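Local structure of small TOPRIM domain protein (Geobacillus stearothermophilus, 2FCJ) at residues 6-11 and 104-109; 65-70 and 77-82; 84-87 and 91-94. The protein is of unknown function but consists largely of a Toprim domain, the fold that in topoisomerases and primases carries metal-dependent nucleic-acid chemistry. All coordinates share one frame; numbering follows the deposited sequence.

Contact 1: 6-11 and 104-109; sequences KVIIVE and ARFDVR
Lys6 sets CG beside its backbone N (chi1 -63°) and then runs fully extended, which carries its aliphatic chain along the ring of Phe106 and delivers NZ to the loop just beyond. Ile8, two residues on and on the same side of the strand, likewise turns CG1 to the side of its own N, and its chain continues extended (chi2 166°), which carries CD1 to the ring face away from Lys6. The two side chains lie on opposite sides of the Phe106 plane. Ile8 CD1 makes a CH-pi contact over one face, 4.0 Å from the centroid of the Phe106 ring, while Ile8 CG1 packs 3.6 Å from Phe106 CZ. Lys6 approaches more obliquely, with CD 3.6 Å from Phe106 CE1, and its ammonium forms an off-centre cation-pi contact, NZ standing 4.9 Å from the centroid of the Phe106 ring. A long flexible chain suits this place, because its methylenes can run alongside an aromatic ring while the charge ends among polar groups.

Those groups belong to the end of helix 94-103, which a Schellman motif closes beside strand 6-10 of the parallel Toprim sheet. Arg105, with positive phi, is the C-prime residue of that motif, in which Phe106 N bonds to Leu101 O and Arg105 N to Leu102 O. Arg105 O lies 2.9 Å from Lys6 NZ. A water accepts from Lys6 NZ at 3.0 Å and donates to Ala104 O at 2.7 Å, sitting above the centre of the Phe106 ring on the lysine side. Phe106 also meets Tyr54 of strand 52-56 edge-to-face. The strongest partner of Lys6 is Glu25, whose OE2 forms a salt bridge with NZ and also receives the backbone N-H of Asp107.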
ATOM      1  N   LYS A   6      -0.228  -4.625  10.593  1.00 20.82           N
ATOM      2  CA  LYS A   6       0.066  -3.789   9.439  1.00 20.98           C
ATOM      3  C   LYS A   6      -0.832  -4.132   8.288  1.00 19.72           C
ATOM      4  O   LYS A   6      -1.061  -5.294   7.987  1.00 19.96           O
ATOM      5  CB  LYS A   6       1.514  -3.965   9.037  1.00 22.32           C
ATOM      6  CG  LYS A   6       2.466  -3.507  10.119  1.00 22.21           C
ATOM      7  CD  LYS A   6       3.903  -3.650   9.660  1.00 21.83           C
ATOM      8  CE  LYS A   6       4.856  -3.558  10.836  1.00 23.58           C
ATOM      9  NZ  LYS A   6       6.253  -3.465  10.342  1.00 24.35           N
ATOM     10  N   VAL A   7      -1.209  -3.086   7.553  1.00 19.45           N
ATOM     11  CA  VAL A   7      -2.075  -3.198   6.395  1.00 20.31           C
ATOM     12  C   VAL A   7      -1.555  -2.265   5.299  1.00 20.57           C
ATOM     13  O   VAL A   7      -1.273  -1.090   5.576  1.00 21.64           O
ATOM     14  CB  VAL A   7      -3.500  -2.753   6.745  1.00 21.41           C
ATOM     15  CG1 VAL A   7      -4.410  -2.873   5.522  1.00 23.26           C
ATOM     16  CG2 VAL A   7      -4.052  -3.578   7.911  1.00 23.10           C
ATOM     17  N   ILE A   8      -1.370  -2.787   4.085  1.00 19.90           N
ATOM     18  CA  ILE A   8      -1.064  -1.959   2.914  1.00 19.51           C
ATOM     19  C   ILE A   8      -2.238  -2.034   1.959  1.00 20.83           C
ATOM     20  O   ILE A   8      -2.700  -3.125   1.620  1.00 20.08           O
ATOM     21  CB  ILE A   8       0.224  -2.430   2.204  1.00 21.05           C
ATOM     22  CG1 ILE A   8       1.416  -2.273   3.138  1.00 20.77           C
ATOM     23  CG2 ILE A   8       0.495  -1.627   0.908  1.00 21.60           C
ATOM     24  CD1 ILE A   8       2.635  -3.008   2.660  1.00 22.12           C
ATOM     25  N   ILE A   9      -2.700  -0.867   1.517  1.00 20.18           N
ATOM     26  CA  ILE A   9      -3.767  -0.774   0.533  1.00 20.39           C
ATOM     27  C   ILE A   9      -3.178  -0.315  -0.781  1.00 19.16           C
ATOM     28  O   ILE A   9      -2.367   0.607  -0.821  1.00 20.05           O
ATOM     29  CB  ILE A   9      -4.850   0.211   1.009  1.00 20.02           C
ATOM     30  CG1 ILE A   9      -5.391  -0.230   2.378  1.00 21.89           C
ATOM     31  CG2 ILE A   9      -5.974   0.325  -0.020  1.00 22.07           C
ATOM     32  CD1 ILE A   9      -6.282   0.786   3.064  1.00 23.32           C
ATOM     33  N   VAL A  10      -3.512  -1.033  -1.846  1.00 19.34           N
ATOM     34  CA  VAL A  10      -3.098  -0.689  -3.208  1.00 19.17           C
ATOM     35  C   VAL A  10      -4.306  -0.708  -4.123  1.00 19.91           C
ATOM     36  O   VAL A  10      -5.374  -1.224  -3.765  1.00 19.98           O
ATOM     37  CB  VAL A  10      -2.054  -1.694  -3.750  1.00 20.37           C
ATOM     38  CG1 VAL A  10      -0.767  -1.650  -2.909  1.00 22.22           C
ATOM     39  CG2 VAL A  10      -2.620  -3.109  -3.781  1.00 21.15           C
ATOM     40  N   GLU A  11      -4.122  -0.174  -5.327  1.00 20.11           N
ATOM     41  CA  GLU A  11      -5.227  -0.026  -6.265  1.00 22.12           C
ATOM     42  C   GLU A  11      -5.402  -1.251  -7.157  1.00 22.13           C
ATOM     43  O   GLU A  11      -6.527  -1.592  -7.547  1.00 24.57           O
ATOM     44  CB  GLU A  11      -5.046   1.231  -7.124  1.00 23.14           C
ATOM     45  CG  GLU A  11      -6.224   1.516  -8.074  1.00 25.88           C
ATOM     46  CD  GLU A  11      -6.156   2.901  -8.712  0.50 25.58           C
ATOM     47  OE1 GLU A  11      -5.051   3.489  -8.780  0.50 27.64           O
ATOM     48  OE2 GLU A  11      -7.209   3.387  -9.188  0.50 28.71           O
ATOM     49  N   ALA A 104       9.662   2.456   5.476  1.00 22.78           N
ATOM     50  CA  ALA A 104       8.479   2.529   6.329  1.00 22.88           C
ATOM     51  C   ALA A 104       8.445   1.453   7.422  1.00 20.91           C
ATOM     52  O   ALA A 104       7.427   1.259   8.073  1.00 22.66           O
ATOM     53  CB  ALA A 104       7.213   2.461   5.462  1.00 22.77           C
ATOM     54  N   ARG A 105       9.558   0.751   7.606  1.00 21.91           N
ATOM     55  CA  ARG A 105       9.703  -0.216   8.700  1.00 21.04           C
ATOM     56  C   ARG A 105       9.006  -1.559   8.504  1.00 22.95           C
ATOM     57  O   ARG A 105       8.786  -2.286   9.466  1.00 23.65           O
ATOM     58  CB  ARG A 105       9.325   0.414  10.047  1.00 24.24           C
ATOM     59  CG  ARG A 105      10.278   1.517  10.482  0.10 21.82           C
ATOM     60  CD  ARG A 105       9.859   2.139  11.803  0.10 22.02           C
ATOM     61  NE  ARG A 105      10.340   3.512  11.931  0.10 21.23           N
ATOM     62  CZ  ARG A 105       9.681   4.577  11.489  0.10 21.47           C
ATOM     63  NH1 ARG A 105       8.504   4.432  10.897  0.10 20.65           N
ATOM     64  NH2 ARG A 105      10.194   5.788  11.644  0.10 21.16           N
ATOM     65  N   PHE A 106       8.771  -1.950   7.251  1.00 18.20           N
ATOM     66  CA  PHE A 106       8.375  -3.302   6.946  1.00 20.71           C
ATOM     67  C   PHE A 106       9.600  -4.213   6.842  1.00 27.16           C
ATOM     68  O   PHE A 106      10.632  -3.842   6.222  1.00 25.17           O
ATOM     69  CB  PHE A 106       7.618  -3.333   5.622  1.00 18.31           C
ATOM     70  CG  PHE A 106       6.240  -2.726   5.695  1.00 17.12           C
ATOM     71  CD1 PHE A 106       5.158  -3.511   6.037  1.00 17.64           C
ATOM     72  CD2 PHE A 106       6.030  -1.377   5.450  1.00 16.32           C
ATOM     73  CE1 PHE A 106       3.877  -2.976   6.092  1.00 16.62           C
ATOM     74  CE2 PHE A 106       4.752  -0.845   5.550  1.00 17.57           C
ATOM     75  CZ  PHE A 106       3.688  -1.650   5.871  1.00 17.65           C
ATOM     76  N   ASP A 107       9.436  -5.457   7.293  1.00 19.69           N
ATOM     77  CA  ASP A 107      10.379  -6.535   6.990  1.00 21.89           C
ATOM     78  C   ASP A 107      10.238  -6.930   5.538  1.00 20.91           C
ATOM     79  O   ASP A 107       9.175  -7.379   5.114  1.00 20.88           O
ATOM     80  CB  ASP A 107      10.054  -7.777   7.820  1.00 25.87           C
ATOM     81  CG  ASP A 107      10.359  -7.605   9.286  1.00 30.27           C
ATOM     82  OD1 ASP A 107      10.854  -6.533   9.676  1.00 33.59           O
ATOM     83  OD2 ASP A 107      10.138  -8.572  10.045  1.00 33.04           O
ATOM     84  N   VAL A 108      11.334  -6.831   4.785  1.00 21.37           N
ATOM     85  CA  VAL A 108      11.342  -7.276   3.400  1.00 21.41           C
ATOM     86  C   VAL A 108      12.355  -8.403   3.220  1.00 20.20           C
ATOM     87  O   VAL A 108      13.315  -8.511   3.983  1.00 25.47           O
ATOM     88  CB  VAL A 108      11.651  -6.108   2.442  1.00 22.62           C
ATOM     89  CG1 VAL A 108      10.685  -4.963   2.717  1.00 22.61           C
ATOM     90  CG2 VAL A 108      13.083  -5.620   2.625  1.00 23.48           C
ATOM     91  N   ARG A 109      12.115  -9.248   2.234  1.00 21.16           N
ATOM     92  CA  ARG A 109      13.064 -10.306   1.857  1.00 21.26           C
ATOM     93  C   ARG A 109      14.381  -9.725   1.315  1.00 22.67           C
ATOM     94  O   ARG A 109      14.372  -8.837   0.463  1.00 22.22           O
ATOM     95  CB  ARG A 109      12.426 -11.226   0.815  1.00 26.03           C
ATOM     96  CG  ARG A 109      11.169 -11.941   1.299  1.00 29.91           C
ATOM     97  CD  ARG A 109      10.567 -12.797   0.197  1.00 33.64           C
ATOM     98  NE  ARG A 109      11.472 -13.856  -0.246  1.00 39.35           N
ATOM     99  CZ  ARG A 109      11.656 -15.007   0.395  1.00 40.96           C
ATOM    100  NH1 ARG A 109      11.016 -15.253   1.533  1.00 41.67           N
ATOM    101  NH2 ARG A 109      12.493 -15.914  -0.097  1.00 43.21           N
TER
HETATM  102  O   HOH W   1       5.908  -0.701   9.187  1.00 29.29           O

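Contact 2: 65-70 and 77-82; sequences KLRRQF and AEHLYI
Arg67 drives its guanidinium from helix 61-73 to the backbone carbonyl of Leu80, bridging two parts of the beta-alpha-beta unit formed by strand 52-56, this helix and strand 78-80. Helix and strand run nearly antiparallel, at 166°, their axes 10.4 Å apart. NH2 of Arg67 donates to Leu80 O at 2.7 Å, and NH1 adds a weak bond to the same oxygen, which therefore has two donors from one group. The Arg67 NH2 bond is moderately bent, and the oxygen lies somewhat out of the guanidinium plane.

Tyr81 covers one face of that plane. Its CE1 lies 3.5 Å from Arg67 NE, and ring and guanidinium are inclined by 33°, so CE1 rather than the whole ring lies over the guanidinium. His79 flanks the arginine chain, its ND1 3.5 Å from Arg67 CD. The extended run from CG to NE is what lets a helix residue span the gap to the strand, and few side chains but arginine offer both this length and several donors. Cut back to an alanine, this position would probably leave Leu80 O without its side-chain donors and open a gap between His79 and Tyr81.

Farther out, NH1 also makes a weak bond to Leu55 O in the adjacent strand, and a water accepting from Arg67 NH2 takes a weak bond from Ile82 N. One helical turn on, Phe70 continues the packing toward Leu41 and Leu55, and its ring edge meets the small methyl of Ala77, with Phe70 CD2 4.0 Å from Ala77 CB.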
ATOM      1  N   LYS A  65      -6.057  10.619  -7.387  1.00 23.32           N
ATOM      2  CA  LYS A  65      -7.489  10.589  -7.090  1.00 25.24           C
ATOM      3  C   LYS A  65      -7.782   9.723  -5.860  1.00 22.25           C
ATOM      4  O   LYS A  65      -8.596  10.068  -4.997  1.00 23.76           O
ATOM      5  CB  LYS A  65      -8.262  10.040  -8.290  1.00 28.59           C
ATOM      6  CG  LYS A  65      -9.772  10.074  -8.138  1.00 31.96           C
ATOM      7  CD  LYS A  65     -10.462  10.086  -9.504  1.00 34.99           C
ATOM      8  CE  LYS A  65     -10.578   8.671 -10.068  1.00 37.08           C
ATOM      9  NZ  LYS A  65     -11.632   8.572 -11.128  1.00 37.62           N
ATOM     10  N   LEU A  66      -7.158   8.555  -5.816  1.00 22.20           N
ATOM     11  CA  LEU A  66      -7.315   7.664  -4.691  1.00 21.03           C
ATOM     12  C   LEU A  66      -6.723   8.276  -3.429  1.00 20.66           C
ATOM     13  O   LEU A  66      -7.344   8.260  -2.378  1.00 22.11           O
ATOM     14  CB  LEU A  66      -6.643   6.335  -5.009  1.00 23.65           C
ATOM     15  CG  LEU A  66      -6.903   5.198  -4.028  1.00 23.41           C
ATOM     16  CD1 LEU A  66      -8.398   4.869  -3.971  1.00 25.02           C
ATOM     17  CD2 LEU A  66      -6.117   3.967  -4.459  1.00 25.06           C
ATOM     18  N   ARG A  67      -5.569   8.912  -3.555  1.00 21.62           N
ATOM     19  CA  ARG A  67      -5.008   9.586  -2.385  1.00 21.09           C
ATOM     20  C   ARG A  67      -5.934  10.672  -1.862  1.00 20.53           C
ATOM     21  O   ARG A  67      -6.098  10.827  -0.646  1.00 21.54           O
ATOM     22  CB  ARG A  67      -3.645  10.191  -2.685  1.00 20.58           C
ATOM     23  CG  ARG A  67      -2.570   9.164  -2.907  1.00 23.19           C
ATOM     24  CD  ARG A  67      -1.224   9.819  -2.825  1.00 21.66           C
ATOM     25  NE  ARG A  67      -0.193   8.929  -3.322  1.00 23.75           N
ATOM     26  CZ  ARG A  67       0.327   7.932  -2.611  1.00 23.49           C
ATOM     27  NH1 ARG A  67      -0.066   7.728  -1.359  1.00 24.23           N
ATOM     28  NH2 ARG A  67       1.266   7.160  -3.149  1.00 24.91           N
ATOM     29  N   ARG A  68      -6.534  11.437  -2.764  1.00 22.18           N
ATOM     30  CA  ARG A  68      -7.417  12.513  -2.363  1.00 20.88           C
ATOM     31  C   ARG A  68      -8.634  11.971  -1.623  1.00 20.92           C
ATOM     32  O   ARG A  68      -9.051  12.524  -0.601  1.00 21.39           O
ATOM     33  CB  ARG A  68      -7.862  13.310  -3.584  1.00 21.37           C
ATOM     34  CG  ARG A  68      -8.651  14.547  -3.189  1.00 22.26           C
ATOM     35  CD  ARG A  68      -8.940  15.423  -4.382  1.00 25.90           C
ATOM     36  NE  ARG A  68      -9.450  14.624  -5.486  1.00 25.48           N
ATOM     37  CZ  ARG A  68      -9.400  14.987  -6.761  1.00 25.60           C
ATOM     38  NH1 ARG A  68      -8.899  16.167  -7.106  1.00 27.59           N
ATOM     39  NH2 ARG A  68      -9.890  14.180  -7.688  1.00 28.16           N
ATOM     40  N   GLN A  69      -9.178  10.864  -2.123  1.00 20.68           N
ATOM     41  CA  GLN A  69     -10.309  10.222  -1.462  1.00 21.14           C
ATOM     42  C   GLN A  69      -9.913   9.782  -0.056  1.00 20.84           C
ATOM     43  O   GLN A  69     -10.677   9.947   0.905  1.00 21.93           O
ATOM     44  CB  GLN A  69     -10.782   9.027  -2.274  1.00 21.73           C
ATOM     45  CG  GLN A  69     -12.056   8.443  -1.739  1.00 21.62           C
ATOM     46  CD  GLN A  69     -12.446   7.186  -2.448  1.00 20.71           C
ATOM     47  OE1 GLN A  69     -11.618   6.532  -3.092  1.00 23.22           O
ATOM     48  NE2 GLN A  69     -13.717   6.818  -2.321  1.00 20.70           N
ATOM     49  N   PHE A  70      -8.733   9.186   0.061  1.00 20.69           N
ATOM     50  CA  PHE A  70      -8.261   8.734   1.361  1.00 21.18           C
ATOM     51  C   PHE A  70      -8.046   9.882   2.339  1.00 20.18           C
ATOM     52  O   PHE A  70      -8.288   9.733   3.530  1.00 20.42           O
ATOM     53  CB  PHE A  70      -6.988   7.886   1.238  1.00 22.43           C
ATOM     54  CG  PHE A  70      -7.256   6.411   1.028  1.00 22.52           C
ATOM     55  CD1 PHE A  70      -7.863   5.951  -0.127  1.00 24.55           C
ATOM     56  CD2 PHE A  70      -6.941   5.482   2.005  1.00 22.84           C
ATOM     57  CE1 PHE A  70      -8.118   4.584  -0.316  1.00 25.76           C
ATOM     58  CE2 PHE A  70      -7.191   4.123   1.814  1.00 23.83           C
ATOM     59  CZ  PHE A  70      -7.781   3.687   0.655  1.00 25.51           C
ATOM     60  N   ALA A  77      -4.820   6.576   7.396  1.00 19.68           N
ATOM     61  CA  ALA A  77      -3.913   5.824   6.550  1.00 21.76           C
ATOM     62  C   ALA A  77      -2.712   6.670   6.178  1.00 21.13           C
ATOM     63  O   ALA A  77      -2.857   7.808   5.704  1.00 23.33           O
ATOM     64  CB  ALA A  77      -4.632   5.353   5.297  1.00 23.30           C
ATOM     65  N   GLU A  78      -1.521   6.123   6.388  1.00 21.03           N
ATOM     66  CA  GLU A  78      -0.287   6.814   6.036  1.00 21.63           C
ATOM     67  C   GLU A  78       0.059   6.608   4.568  1.00 19.84           C
ATOM     68  O   GLU A  78       0.049   5.476   4.068  1.00 21.24           O
ATOM     69  CB  GLU A  78       0.844   6.256   6.897  1.00 22.97           C
ATOM     70  CG  GLU A  78       2.194   6.899   6.695  1.00 26.75           C
ATOM     71  CD  GLU A  78       3.227   6.336   7.646  1.00 28.47           C
ATOM     72  OE1 GLU A  78       2.825   5.674   8.623  1.00 28.00           O
ATOM     73  OE2 GLU A  78       4.432   6.563   7.413  1.00 32.50           O
ATOM     74  N   HIS A  79       0.423   7.678   3.879  1.00 20.27           N
ATOM     75  CA  HIS A  79       0.714   7.581   2.460  1.00 21.35           C
ATOM     76  C   HIS A  79       2.168   7.227   2.178  1.00 22.32           C
ATOM     77  O   HIS A  79       3.077   7.875   2.701  1.00 25.26           O
ATOM     78  CB  HIS A  79       0.333   8.882   1.753  1.00 22.77           C
ATOM     79  CG  HIS A  79      -1.138   9.151   1.761  1.00 19.71           C
ATOM     80  ND1 HIS A  79      -1.853   9.442   0.621  1.00 24.28           N
ATOM     81  CD2 HIS A  79      -2.040   9.113   2.771  1.00 23.60           C
ATOM     82  CE1 HIS A  79      -3.123   9.627   0.938  1.00 22.57           C
ATOM     83  NE2 HIS A  79      -3.271   9.376   2.225  1.00 23.62           N
ATOM     84  N   LEU A  80       2.375   6.170   1.401  1.00 22.54           N
ATOM     85  CA  LEU A  80       3.699   5.775   0.933  1.00 23.79           C
ATOM     86  C   LEU A  80       3.814   6.091  -0.537  1.00 23.80           C
ATOM     87  O   LEU A  80       2.826   6.060  -1.267  1.00 24.77           O
ATOM     88  CB  LEU A  80       3.891   4.276   1.121  1.00 24.14           C
ATOM     89  CG  LEU A  80       3.857   3.804   2.571  1.00 25.65           C
ATOM     90  CD1 LEU A  80       4.114   2.312   2.630  1.00 27.53           C
ATOM     91  CD2 LEU A  80       4.895   4.566   3.377  1.00 25.48           C
ATOM     92  N   TYR A  81       5.020   6.435  -0.968  1.00 22.83           N
ATOM     93  CA  TYR A  81       5.224   6.960  -2.304  1.00 20.82           C
ATOM     94  C   TYR A  81       6.396   6.224  -2.913  1.00 21.41           C
ATOM     95  O   TYR A  81       7.433   6.060  -2.269  1.00 24.87           O
ATOM     96  CB  TYR A  81       5.546   8.458  -2.247  1.00 23.03           C
ATOM     97  CG  TYR A  81       4.470   9.311  -1.619  1.00 21.45           C
ATOM     98  CD1 TYR A  81       3.436   9.836  -2.383  1.00 22.93           C
ATOM     99  CD2 TYR A  81       4.500   9.614  -0.263  1.00 22.83           C
ATOM    100  CE1 TYR A  81       2.460  10.630  -1.812  1.00 22.12           C
ATOM    101  CE2 TYR A  81       3.497  10.357   0.322  1.00 23.77           C
ATOM    102  CZ  TYR A  81       2.492  10.867  -0.453  1.00 21.72           C
ATOM    103  OH  TYR A  81       1.531  11.664   0.135  1.00 24.95           O
ATOM    104  N   ILE A  82       6.219   5.717  -4.118  1.00 22.39           N
ATOM    105  CA  ILE A  82       7.360   5.443  -4.957  1.00 23.53           C
ATOM    106  C   ILE A  82       7.905   6.726  -5.571  1.00 24.99           C
ATOM    107  O   ILE A  82       7.256   7.780  -5.549  1.00 25.59           O
ATOM    108  CB  ILE A  82       7.057   4.411  -6.048  1.00 22.47           C
ATOM    109  CG1 ILE A  82       5.903   4.880  -6.928  1.00 23.91           C
ATOM    110  CG2 ILE A  82       6.747   3.043  -5.433  1.00 24.54           C
ATOM    111  CD1 ILE A  82       5.958   4.288  -8.305  1.00 26.40           C
TER
HETATM  112  O   HOH W   2       3.509   6.977  -5.124  1.00 24.79           O

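Contact 3: 84-87 and 91-94; sequences RAYR and AAPI
Ala91 and Ala92 approach the backbone and base of Tyr86, and Pro93 lies against its ring. At Ala91 the touch is slight: CB is 3.6 Å from Tyr86 O, and because this alanine was modelled in two conformers the detail should be taken as doubtful.

Ala92 sits where the two backbones come nearest, its CA 5.5 Å from Tyr86 CA. Its methyl packs on the first carbon of the tyrosine side chain, with Ala92 CB 4.2 Å from Tyr86 CB, while its CA comes obliquely against the root of the ring. At such a backbone separation a small residue fits well. Its carbonyl turns to other work, accepting a hydrogen bond from Lys18 NZ.

Pro93 carries the contact. Its CD lies over the face of the tyrosine, 3.3 Å from the centroid of the Tyr86 ring and only 15° off the normal, an almost head-on CH-pi interaction. The CD hydrogens, on a carbon bonded to the amide nitrogen, are somewhat electron-poor, which suits them to the pi cloud below. Pro93 CG continues outward along the same face and reaches 3.4 Å from Tyr86 OH. With CG of Tyr86 turned to the side of its own backbone N (chi1 -80°), the ring stretches across to the proline. His96 also meets this ring, the planes at about 45°.

Ile94 then opens helix 94-103, which makes Pro93 its N-cap residue. Proline is tolerated there, because its missing N-H costs no helical hydrogen bond. The arrangement is an aromatic-proline CH-pi contact closing the loop between strand 78-80 and helix 94-103 of the Toprim domain.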
ATOM      1  N   ARG A  84       8.441   9.311  -8.034  1.00 21.83           N
ATOM      2  CA  ARG A  84       7.536   9.620  -9.135  1.00 24.12           C
ATOM      3  C   ARG A  84       8.261   9.470 -10.480  1.00 25.15           C
ATOM      4  O   ARG A  84       7.620   9.438 -11.536  1.00 28.45           O
ATOM      5  CB  ARG A  84       6.896  11.002  -8.974  1.00 24.65           C
ATOM      6  CG  ARG A  84       7.888  12.145  -9.014  1.00 25.61           C
ATOM      7  CD  ARG A  84       7.245  13.488  -8.674  1.00 26.13           C
ATOM      8  NE  ARG A  84       6.943  13.644  -7.256  1.00 27.39           N
ATOM      9  CZ  ARG A  84       7.799  14.128  -6.358  1.00 25.64           C
ATOM     10  NH1 ARG A  84       9.032  14.460  -6.713  1.00 26.55           N
ATOM     11  NH2 ARG A  84       7.425  14.267  -5.092  1.00 28.34           N
ATOM     12  N   ALA A  85       9.574   9.245 -10.429  0.50 25.26           N
ATOM     13  CA  ALA A  85      10.357   8.943 -11.629  0.50 24.02           C
ATOM     14  C   ALA A  85      10.123   7.536 -12.177  0.50 23.44           C
ATOM     15  O   ALA A  85      10.451   7.245 -13.328  0.50 22.39           O
ATOM     16  CB  ALA A  85      11.848   9.186 -11.378  0.50 24.60           C
ATOM     17  N   TYR A  86       9.518   6.667 -11.375  1.00 23.78           N
ATOM     18  CA  TYR A  86       9.127   5.345 -11.863  1.00 24.70           C
ATOM     19  C   TYR A  86       7.607   5.303 -12.152  1.00 23.74           C
ATOM     20  O   TYR A  86       7.135   4.446 -12.894  1.00 25.75           O
ATOM     21  CB  TYR A  86       9.557   4.236 -10.871  1.00 23.27           C
ATOM     22  CG  TYR A  86      11.038   3.800 -10.930  1.00 26.25           C
ATOM     23  CD1 TYR A  86      11.560   3.129 -12.038  1.00 27.45           C
ATOM     24  CD2 TYR A  86      11.861   3.912  -9.811  1.00 26.62           C
ATOM     25  CE1 TYR A  86      12.904   2.700 -12.069  1.00 25.40           C
ATOM     26  CE2 TYR A  86      13.191   3.476  -9.833  1.00 24.52           C
ATOM     27  CZ  TYR A  86      13.709   2.872 -10.952  1.00 23.94           C
ATOM     28  OH  TYR A  86      15.038   2.460 -10.941  0.50 20.86           O
ATOM     29  N   ARG A  87       6.864   6.258 -11.602  1.00 26.83           N
ATOM     30  CA  ARG A  87       5.471   6.482 -12.003  1.00 26.39           C
ATOM     31  C   ARG A  87       4.455   5.523 -11.363  1.00 27.15           C
ATOM     32  O   ARG A  87       3.560   5.948 -10.622  1.00 31.21           O
ATOM     33  CB  ARG A  87       5.334   6.409 -13.523  1.00 31.06           C
ATOM     34  CG  ARG A  87       4.095   7.107 -14.049  1.00 33.11           C
ATOM     35  CD  ARG A  87       3.907   6.848 -15.543  1.00 37.34           C
ATOM     36  NE  ARG A  87       2.532   7.086 -15.969  1.00 40.91           N
ATOM     37  CZ  ARG A  87       2.105   6.958 -17.222  1.00 43.61           C
ATOM     38  NH1 ARG A  87       0.831   7.184 -17.518  1.00 45.73           N
ATOM     39  NH2 ARG A  87       2.950   6.593 -18.177  1.00 45.10           N
ATOM     40  N   ALA A  91       5.674  -0.544 -12.342  0.50 28.06           N
ATOM     41  CA  ALA A  91       6.834  -0.286 -13.190  0.50 28.05           C
ATOM     42  C   ALA A  91       8.122  -0.326 -12.370  0.50 26.83           C
ATOM     43  O   ALA A  91       9.203  -0.636 -12.887  0.50 25.32           O
ATOM     44  CB  ALA A  91       6.689   1.063 -13.886  0.50 28.05           C
ATOM     45  N   ALA A  92       7.998  -0.004 -11.087  1.00 24.97           N
ATOM     46  CA  ALA A  92       9.166   0.142 -10.232  1.00 23.42           C
ATOM     47  C   ALA A  92       9.914  -1.169 -10.086  1.00 22.71           C
ATOM     48  O   ALA A  92       9.318  -2.234 -10.031  1.00 23.52           O
ATOM     49  CB  ALA A  92       8.751   0.679  -8.868  1.00 23.77           C
ATOM     50  N   PRO A  93      11.249  -1.100 -10.025  1.00 22.71           N
ATOM     51  CA  PRO A  93      12.011  -2.310  -9.783  1.00 23.56           C
ATOM     52  C   PRO A  93      11.681  -2.894  -8.424  1.00 22.58           C
ATOM     53  O   PRO A  93      11.374  -2.163  -7.471  1.00 22.50           O
ATOM     54  CB  PRO A  93      13.473  -1.829  -9.789  1.00 23.50           C
ATOM     55  CG  PRO A  93      13.468  -0.496 -10.375  1.00 27.57           C
ATOM     56  CD  PRO A  93      12.112   0.086 -10.153  1.00 23.01           C
ATOM     57  N   ILE A  94      11.752  -4.213  -8.337  1.00 21.08           N
ATOM     58  CA  ILE A  94      11.508  -4.887  -7.073  1.00 21.77           C
ATOM     59  C   ILE A  94      12.332  -4.289  -5.927  1.00 22.82           C
ATOM     60  O   ILE A  94      11.816  -4.085  -4.829  1.00 22.60           O
ATOM     61  CB  ILE A  94      11.705  -6.411  -7.210  1.00 23.88           C
ATOM     62  CG1 ILE A  94      10.610  -7.005  -8.113  1.00 24.71           C
ATOM     63  CG2 ILE A  94      11.655  -7.077  -5.847  1.00 24.61           C
ATOM     64  CD1 ILE A  94      10.698  -8.519  -8.301  1.00 25.67           C
TER

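How the contacts relate
Contacts 1 and 2 hold the parallel sheet from different places: contact 1 ties strand 6-10, in its interior, to the segment after helix 94-103, whereas contact 2 packs helix 61-73 onto outermost strand 78-80. They meet directly, Ile9 CD1 lying 3.7 Å from Phe70 CE2 and Ala104 CB 3.8 Å from Leu80 CD2. Contact 3 lies farther out, in the loop leading into helix 94-103, and meets contact 2 where Ile82 packs on Arg87. Contacts 1 and 3 thus concern opposite ends of one helix. The chemistry follows position: a lysine and an arginine combine aromatic packing with backbone carbonyls and water in contacts 1 and 2, while the more superficial contact 3 relies on apolar and CH-pi packing.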